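Local atomic coordinates of probable dehydrogenase (Bordetella bronchiseptica, PDB entry 3MOI), a protein that probably catalyses an NAD(P)-dependent oxidation or reduction, as a member of the GFO/IDH/MocA family of dehydrogenases with a Rossmann-fold nucleotide domain. Residues 245-250 with 298-303. Sequence-based numbering, arbitrary orientation.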
loop_
_atom_site.group_PDB
_atom_site.type_symbol
_atom_site.label_atom_id
_atom_site.label_comp_id
_atom_site.label_asym_id
_atom_site.label_seq_id
_atom_site.Cartn_x
_atom_site.Cartn_y
_atom_site.Cartn_z
ATOM N N LEU A 245 8.782 -2.380 -15.718
ATOM C CA LEU A 245 7.865 -2.909 -16.745
ATOM C C LEU A 245 6.562 -2.124 -16.865
ATOM O O LEU A 245 5.924 -1.840 -15.878
ATOM C CB LEU A 245 7.370 -4.296 -16.368
ATOM C CG LEU A 245 8.209 -5.554 -16.348
ATOM C CD1 LEU A 245 7.222 -6.654 -16.651
ATOM C CD2 LEU A 245 9.365 -5.523 -17.363
ATOM N N ALA A 246 6.082 -1.869 -18.080
ATOM C CA ALA A 246 4.702 -1.385 -18.219
ATOM C C ALA A 246 3.705 -2.489 -17.978
ATOM O O ALA A 246 4.022 -3.675 -18.005
ATOM C CB ALA A 246 4.445 -0.726 -19.560
ATOM N N GLU A 247 2.492 -2.022 -17.717
ATOM C CA GLU A 247 1.320 -2.803 -17.539
ATOM C C GLU A 247 1.253 -3.964 -18.528
ATOM O O GLU A 247 0.992 -5.097 -18.107
ATOM C CB GLU A 247 0.109 -1.884 -17.701
ATOM C CG GLU A 247 -1.232 -2.584 -17.539
ATOM C CD GLU A 247 -2.433 -1.622 -17.476
ATOM O OE1 GLU A 247 -3.555 -2.077 -17.809
ATOM O OE2 GLU A 247 -2.286 -0.452 -17.044
ATOM N N GLY A 248 1.494 -3.676 -19.816
ATOM C CA GLY A 248 1.419 -4.685 -20.885
ATOM C C GLY A 248 2.657 -5.577 -21.090
ATOM O O GLY A 248 2.719 -6.363 -22.030
ATOM N N GLY A 249 3.664 -5.439 -20.243
ATOM C CA GLY A 249 4.817 -6.331 -20.284
ATOM C C GLY A 249 6.050 -5.793 -20.968
ATOM O O GLY A 249 7.118 -6.321 -20.734
ATOM N N ARG A 250 5.930 -4.774 -21.821
ATOM C CA ARG A 250 7.111 -4.242 -22.532
ATOM C C ARG A 250 7.823 -3.281 -21.594
ATOM O O ARG A 250 7.191 -2.618 -20.785
ATOM C CB ARG A 250 6.720 -3.566 -23.850
ATOM N N PRO A 298 2.638 -9.281 -18.087
ATOM C CA PRO A 298 1.834 -8.111 -17.769
ATOM C C PRO A 298 1.479 -8.086 -16.305
ATOM O O PRO A 298 1.567 -9.122 -15.638
ATOM C CB PRO A 298 0.569 -8.329 -18.606
ATOM C CG PRO A 298 1.004 -9.230 -19.660
ATOM C CD PRO A 298 1.921 -10.177 -18.987
ATOM N N HIS A 299 1.058 -6.930 -15.817
ATOM C CA HIS A 299 0.870 -6.723 -14.345
ATOM C C HIS A 299 -0.012 -5.494 -14.109
ATOM O O HIS A 299 -0.208 -4.701 -15.020
ATOM C CB HIS A 299 2.225 -6.525 -13.647
ATOM C CG HIS A 299 2.785 -5.145 -13.796
ATOM N ND1 HIS A 299 2.736 -4.210 -12.784
ATOM C CD2 HIS A 299 3.415 -4.540 -14.834
ATOM C CE1 HIS A 299 3.307 -3.087 -13.198
ATOM N NE2 HIS A 299 3.741 -3.264 -14.431
ATOM N N PHE A 300 -0.536 -5.309 -12.918
ATOM C CA PHE A 300 -1.286 -4.071 -12.666
ATOM C C PHE A 300 -0.860 -3.457 -11.343
ATOM O O PHE A 300 -1.311 -3.857 -10.260
ATOM C CB PHE A 300 -2.791 -4.361 -12.680
ATOM C CG PHE A 300 -3.632 -3.142 -12.808
ATOM C CD1 PHE A 300 -3.699 -2.476 -13.996
ATOM C CD2 PHE A 300 -4.397 -2.697 -11.742
ATOM C CE1 PHE A 300 -4.483 -1.351 -14.157
ATOM C CE2 PHE A 300 -5.181 -1.557 -11.867
ATOM C CZ PHE A 300 -5.219 -0.869 -13.100
ATOM N N GLY A 301 0.024 -2.491 -11.415
ATOM C CA GLY A 301 0.676 -1.975 -10.201
ATOM C C GLY A 301 1.369 -3.149 -9.538
ATOM O O GLY A 301 1.700 -4.162 -10.198
ATOM N N VAL A 302 1.537 -3.047 -8.232
ATOM C CA VAL A 302 2.097 -4.130 -7.493
ATOM C C VAL A 302 1.090 -4.763 -6.588
ATOM O O VAL A 302 0.160 -4.141 -6.157
ATOM C CB VAL A 302 3.370 -3.747 -6.697
ATOM C CG1 VAL A 302 4.063 -2.446 -7.257
ATOM C CG2 VAL A 302 3.120 -3.782 -5.244
ATOM N N MET A 303 1.290 -6.034 -6.304
ATOM C CA MET A 303 0.334 -6.818 -5.592
ATOM C C MET A 303 1.111 -7.723 -4.657
ATOM O O MET A 303 1.764 -8.643 -5.127
ATOM C CB MET A 303 -0.498 -7.615 -6.606
ATOM C CG MET A 303 -1.519 -6.722 -7.432
ATOM S SD MET A 303 -2.735 -7.565 -8.536
ATOM C CE MET A 303 -2.539 -9.155 -7.920
#
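A type I beta turn, Ala246 to Gly249, in the loop after strand 225-231, docks through Glu247 and its neighbours on His299 and the run leading into strand 302-307 of the large mixed sheet, the sheet that marks the C-terminal domain of GFO/IDH/MocA proteins. The turn is closed by Gly249 N and Ala246 O, 2.9 Å apart. At its corner Glu247 O accepts a hydrogen bond from His299 N (2.9 Å), while the CB of Pro298 lies 3.3 Å from Glu247 O. The imidazole bridges the two chain segments: with chi1 at 79°, its CG sits between backbone N and carbonyl carbon, and NE2 reaches Leu245 O at 3.0 Å, from above the carbonyl plane. The second ring nitrogen, ND1, gives a straighter bond (165°) to Gly301 O at 2.8 Å, almost exactly in the ring plane. His242 stacks on this imidazole. Glu247 and Phe300 run side by side, both with CG anti to the backbone N; the carboxylate meets the ring at its edge, OE2 3.7 Å from Phe300 CE1, with the two planes 88° apart. Glu247 OE1 forms a salt bridge with Arg124, and His181 packs edge-to-face with Phe300. Because both ring nitrogens of His299 donate to backbone carbonyls, the two acceptors fix the ring's rotation and would be consistent with a doubly protonated, cationic imidazole, whose charge they would help to stabilise.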